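Anaphase-promoting complex subunit cut9 (Schizosaccharomyces pombe, PDB 2XPI) serves as a tetratricopeptide-repeat subunit of the anaphase-promoting complex, the E3 ubiquitin ligase that controls progression through mitosis and G1. Local coordinates at residues H244-T247 with A248-W252; F270-S273 with L274-K278. All coordinates share one frame; numbering follows the deposited sequence.

Contact 1: H244-T247 with A248-W252; sequences HLLT and ADEEW
Thr-247 and Glu-250 face each other in a capping box at the start of helix 248-257, the second helix of TPR repeat 5. Thr-247 is the N-cap. Its OG1 sits between its own backbone N and carbonyl carbon (chi1 63°), a rotation that turns the hydroxyl to the open first turn, where it accepts a hydrogen bond from Glu-250 N at 3.2 Å in a nearly straight line (N-H...O 166°). Glu-250 returns the bond: its chain runs extended beyond CG and crosses the threonine side chain at a slant, bringing OE1 back to the amide of Thr-247. The modelled distance from Thr-247 N to Glu-250 OE1 is 2.4 Å, very short for a hydrogen bond, and at this resolution its exact length carries little weight. Thr-247 OG1 adds a weak bond to OE1, and the methyl CG2 lies near the same oxygen, so the carboxylate is lodged against both branches of the threonine. Leu-246, the residue before the N-cap, crosses both glutamate chains at an angle: CD2 comes near Glu-250 OE1, while Leu-246 CB packs on the aliphatic part of Glu-251, 3.5 Å from its CG. Leu-246 also touches Leu-240 of helix 234-242, and Glu-251 touches Val-241, so both also contact the preceding helix. That helix ends in a Schellman motif at His-244, and Leu-245 and Leu-246 lead from it to the N-cap. Glu-251 N bonds to Thr-247 O at 3.0 Å, the first i to i+4 bond of the helix.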
loop_
_atom_site.group_PDB
_atom_site.type_symbol
_atom_site.label_atom_id
_atom_site.label_comp_id
_atom_site.label_asym_id
_atom_site.label_seq_id
_atom_site.Cartn_x
_atom_site.Cartn_y
_atom_site.Cartn_z
ATOM N N HIS A 244 13.030 20.988 8.232
ATOM C CA HIS A 244 13.857 22.060 8.780
ATOM C C HIS A 244 14.004 23.199 7.779
ATOM O O HIS A 244 15.078 23.769 7.619
ATOM C CB HIS A 244 15.223 21.511 9.213
ATOM C CG HIS A 244 15.131 20.376 10.186
ATOM N ND1 HIS A 244 14.815 20.559 11.517
ATOM C CD2 HIS A 244 15.296 19.041 10.018
ATOM C CE1 HIS A 244 14.792 19.388 12.128
ATOM N NE2 HIS A 244 15.084 18.450 11.242
ATOM N N LEU A 245 12.911 23.523 7.101
ATOM C CA LEU A 245 12.917 24.613 6.136
ATOM C C LEU A 245 12.980 25.979 6.818
ATOM O O LEU A 245 13.170 26.995 6.151
ATOM C CB LEU A 245 11.681 24.538 5.233
ATOM C CG LEU A 245 11.755 23.747 3.929
ATOM C CD1 LEU A 245 12.798 22.666 3.999
ATOM C CD2 LEU A 245 10.409 23.152 3.631
ATOM N N LEU A 246 12.804 26.002 8.138
ATOM C CA LEU A 246 12.809 27.265 8.872
ATOM C C LEU A 246 13.912 27.391 9.926
ATOM O O LEU A 246 14.358 26.397 10.505
ATOM C CB LEU A 246 11.459 27.487 9.545
ATOM C CG LEU A 246 10.266 27.673 8.614
ATOM C CD1 LEU A 246 9.185 28.373 9.370
ATOM C CD2 LEU A 246 10.666 28.482 7.407
ATOM N N THR A 247 14.343 28.619 10.179
ATOM C CA THR A 247 15.231 28.872 11.305
ATOM C C THR A 247 14.395 28.931 12.575
ATOM O O THR A 247 13.197 29.196 12.529
ATOM C CB THR A 247 16.022 30.190 11.157
ATOM O OG1 THR A 247 15.113 31.299 11.127
ATOM C CG2 THR A 247 16.867 30.182 9.887
ATOM N N ALA A 248 15.026 28.668 13.708
ATOM C CA ALA A 248 14.330 28.743 14.988
ATOM C C ALA A 248 13.434 29.991 15.094
ATOM O O ALA A 248 12.279 29.904 15.530
ATOM C CB ALA A 248 15.336 28.705 16.130
ATOM N N ASP A 249 13.977 31.148 14.703
ATOM C CA ASP A 249 13.233 32.408 14.721
ATOM C C ASP A 249 12.043 32.384 13.774
ATOM O O ASP A 249 10.926 32.667 14.188
ATOM C CB ASP A 249 14.144 33.594 14.392
ATOM C CG ASP A 249 14.951 34.070 15.596
ATOM O OD1 ASP A 249 14.610 33.668 16.739
ATOM O OD2 ASP A 249 15.920 34.853 15.396
ATOM N N GLU A 250 12.282 32.050 12.511
ATOM C CA GLU A 250 11.223 31.957 11.522
ATOM C C GLU A 250 10.025 31.128 12.019
ATOM O O GLU A 250 8.880 31.486 11.770
ATOM C CB GLU A 250 11.749 31.327 10.238
ATOM C CG GLU A 250 12.710 32.167 9.434
ATOM C CD GLU A 250 13.298 31.382 8.267
ATOM O OE1 GLU A 250 13.722 30.223 8.477
ATOM O OE2 GLU A 250 13.334 31.917 7.137
ATOM N N GLU A 251 10.302 30.020 12.707
ATOM C CA GLU A 251 9.266 29.125 13.221
ATOM C C GLU A 251 8.387 29.788 14.275
ATOM O O GLU A 251 7.168 29.652 14.243
ATOM C CB GLU A 251 9.878 27.840 13.781
ATOM C CG GLU A 251 10.149 26.754 12.730
ATOM C CD GLU A 251 11.129 25.667 13.217
ATOM O OE1 GLU A 251 11.542 25.723 14.407
ATOM O OE2 GLU A 251 11.486 24.767 12.404
ATOM N N TRP A 252 9.004 30.507 15.207
ATOM C CA TRP A 252 8.247 31.246 16.209
ATOM C C TRP A 252 7.450 32.390 15.597
ATOM O O TRP A 252 6.293 32.597 15.941
ATOM C CB TRP A 252 9.159 31.751 17.327
ATOM C CG TRP A 252 9.443 30.695 18.336
ATOM C CD1 TRP A 252 10.522 29.850 18.366
ATOM C CD2 TRP A 252 8.624 30.344 19.456
ATOM N NE1 TRP A 252 10.424 28.999 19.445
ATOM C CE2 TRP A 252 9.266 29.284 20.128
ATOM C CE3 TRP A 252 7.407 30.820 19.955
ATOM C CZ2 TRP A 252 8.729 28.699 21.278
ATOM C CZ3 TRP A 252 6.882 30.241 21.090
ATOM C CH2 TRP A 252 7.540 29.192 21.739
#

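Contact 2: F270-S273 with L274-K278; sequences FLRS and LYMLK
With chi1 at 176°, Leu-271 directs CG away from its backbone N, while Tyr-275, one turn later, holds CG opposite its carbonyl carbon (chi1 -78°); these two rotations bring methyl and ring together. Leu-271 CD1 stands over one face of the phenol in a CH-pi contact, 4.0 Å from the centroid of the Tyr-275 ring and displaced toward the rim beside CE2 and CZ. One residue earlier in each segment, Phe-270 and Leu-274 come together obliquely, Phe-270 CE2 lying 3.8 Å from Leu-274 CD2. Arg-272 and Met-276 run side by side in the same direction, with Arg-272 CG 4.0 Å from Met-276 SD. Along the backbone the i to i+4 bonds run from Leu-274 N to Phe-270 O through Leu-277 N to Ser-273 O. Tyr-275 OH bonds to the carbonyl oxygen of Ala-231, and its ring stacks on Phe-237. A leucine here, lacking ring and hydroxyl, would probably leave Ala-231 O without this partner and Leu-271 CD1 without the face it rests on. Helix 268-276 is thus wedged between helices: Tyr-275 meets helix 234-242, Ser-273 and Met-276 press on helix 285-296, and in the second subunit Leu-271 and Tyr-275 pack on Trp-90, Leu-274 on Phe-105, and Phe-270 makes a cation-pi contact with Arg-83, within the TPR region that mediates homodimerization.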
loop_
_atom_site.group_PDB
_atom_site.type_symbol
_atom_site.label_atom_id
_atom_site.label_comp_id
_atom_site.label_asym_id
_atom_site.label_seq_id
_atom_site.Cartn_x
_atom_site.Cartn_y
_atom_site.Cartn_z
ATOM N N PHE A 270 -5.431 27.379 22.765
ATOM C CA PHE A 270 -5.225 25.947 22.868
ATOM C C PHE A 270 -4.398 25.445 21.693
ATOM O O PHE A 270 -3.380 24.777 21.879
ATOM C CB PHE A 270 -6.575 25.241 22.916
ATOM C CG PHE A 270 -6.496 23.745 22.823
ATOM C CD1 PHE A 270 -6.162 22.982 23.931
ATOM C CD2 PHE A 270 -6.814 23.099 21.643
ATOM C CE1 PHE A 270 -6.111 21.600 23.851
ATOM C CE2 PHE A 270 -6.771 21.732 21.559
ATOM C CZ PHE A 270 -6.420 20.981 22.670
ATOM N N LEU A 271 -4.812 25.774 20.480
ATOM C CA LEU A 271 -4.076 25.308 19.319
ATOM C C LEU A 271 -2.694 25.958 19.262
ATOM O O LEU A 271 -1.703 25.281 19.039
ATOM C CB LEU A 271 -4.856 25.568 18.030
ATOM C CG LEU A 271 -4.145 25.210 16.725
ATOM C CD1 LEU A 271 -3.793 23.709 16.649
ATOM C CD2 LEU A 271 -4.968 25.660 15.525
ATOM N N ARG A 272 -2.621 27.264 19.480
ATOM C CA ARG A 272 -1.333 27.947 19.482
ATOM C C ARG A 272 -0.341 27.327 20.466
ATOM O O ARG A 272 0.828 27.174 20.131
ATOM C CB ARG A 272 -1.492 29.439 19.765
ATOM C CG ARG A 272 -0.184 30.173 19.897
ATOM C CD ARG A 272 -0.365 31.660 19.699
ATOM N NE ARG A 272 -1.626 32.121 20.267
ATOM C CZ ARG A 272 -1.820 32.308 21.568
ATOM N NH1 ARG A 272 -0.812 32.078 22.415
ATOM N NH2 ARG A 272 -3.004 32.720 22.020
ATOM N N SER A 273 -0.803 26.964 21.665
ATOM C CA SER A 273 0.069 26.311 22.654
ATOM C C SER A 273 0.541 24.944 22.156
ATOM O O SER A 273 1.683 24.553 22.377
ATOM C CB SER A 273 -0.625 26.148 24.019
ATOM O OG SER A 273 -1.162 27.367 24.530
ATOM N N LEU A 274 -0.342 24.201 21.499
ATOM C CA LEU A 274 0.046 22.924 20.905
ATOM C C LEU A 274 1.189 23.112 19.927
ATOM O O LEU A 274 2.144 22.345 19.935
ATOM C CB LEU A 274 -1.135 22.282 20.172
ATOM C CG LEU A 274 -1.888 21.098 20.784
ATOM C CD1 LEU A 274 -1.918 21.146 22.288
ATOM C CD2 LEU A 274 -3.293 21.049 20.218
ATOM N N TYR A 275 1.091 24.128 19.073
ATOM C CA TYR A 275 2.126 24.374 18.066
ATOM C C TYR A 275 3.458 24.774 18.703
ATOM O O TYR A 275 4.509 24.257 18.349
ATOM C CB TYR A 275 1.648 25.423 17.051
ATOM C CG TYR A 275 0.695 24.843 16.030
ATOM C CD1 TYR A 275 0.194 25.610 14.987
ATOM C CD2 TYR A 275 0.307 23.514 16.112
ATOM C CE1 TYR A 275 -0.654 25.063 14.052
ATOM C CE2 TYR A 275 -0.546 22.969 15.199
ATOM C CZ TYR A 275 -1.026 23.743 14.168
ATOM O OH TYR A 275 -1.882 23.160 13.260
ATOM N N MET A 276 3.404 25.682 19.664
ATOM C CA MET A 276 4.598 26.100 20.373
ATOM C C MET A 276 5.350 24.915 20.995
ATOM O O MET A 276 6.569 24.952 21.120
ATOM C CB MET A 276 4.256 27.188 21.399
ATOM C CG MET A 276 3.886 28.529 20.734
ATOM S SD MET A 276 3.263 29.802 21.862
ATOM C CE MET A 276 3.551 28.908 23.361
ATOM N N LEU A 277 4.640 23.854 21.360
ATOM C CA LEU A 277 5.301 22.674 21.917
ATOM C C LEU A 277 6.209 21.987 20.905
ATOM O O LEU A 277 7.061 21.188 21.290
ATOM C CB LEU A 277 4.291 21.644 22.422
ATOM C CG LEU A 277 3.379 21.940 23.606
ATOM C CD1 LEU A 277 2.812 20.622 24.090
ATOM C CD2 LEU A 277 4.120 22.652 24.736
ATOM N N LYS A 278 6.005 22.264 19.617
ATOM C CA LYS A 278 6.810 21.651 18.553
ATOM C C LYS A 278 8.137 22.377 18.325
ATOM O O LYS A 278 8.991 21.905 17.574
ATOM C CB LYS A 278 6.028 21.622 17.237
ATOM C CG LYS A 278 4.828 20.694 17.248
ATOM C CD LYS A 278 5.227 19.374 17.884
ATOM C CE LYS A 278 4.183 18.283 17.685
ATOM N NZ LYS A 278 4.766 16.959 18.070
#

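Contact 1 comes first along the chain, in TPR repeat 5, and contact 2 follows in TPR repeat 6; their centres lie about 15 Å apart. Contact 1 spans the turn from helix 234-242 into helix 248-257, whereas contact 2 lies largely on helix 268-276. The two meet directly where Trp-252 CZ3 packs 3.5 Å from Met-276 CG, and helices 234-242 and 285-296 give them further common neighbours. Successive repeats are thereby joined through their helix faces in the all-helical array. Contact 1 is a surface turn untouched by the second subunit, while contact 2 is buried and reaches the dimer interface.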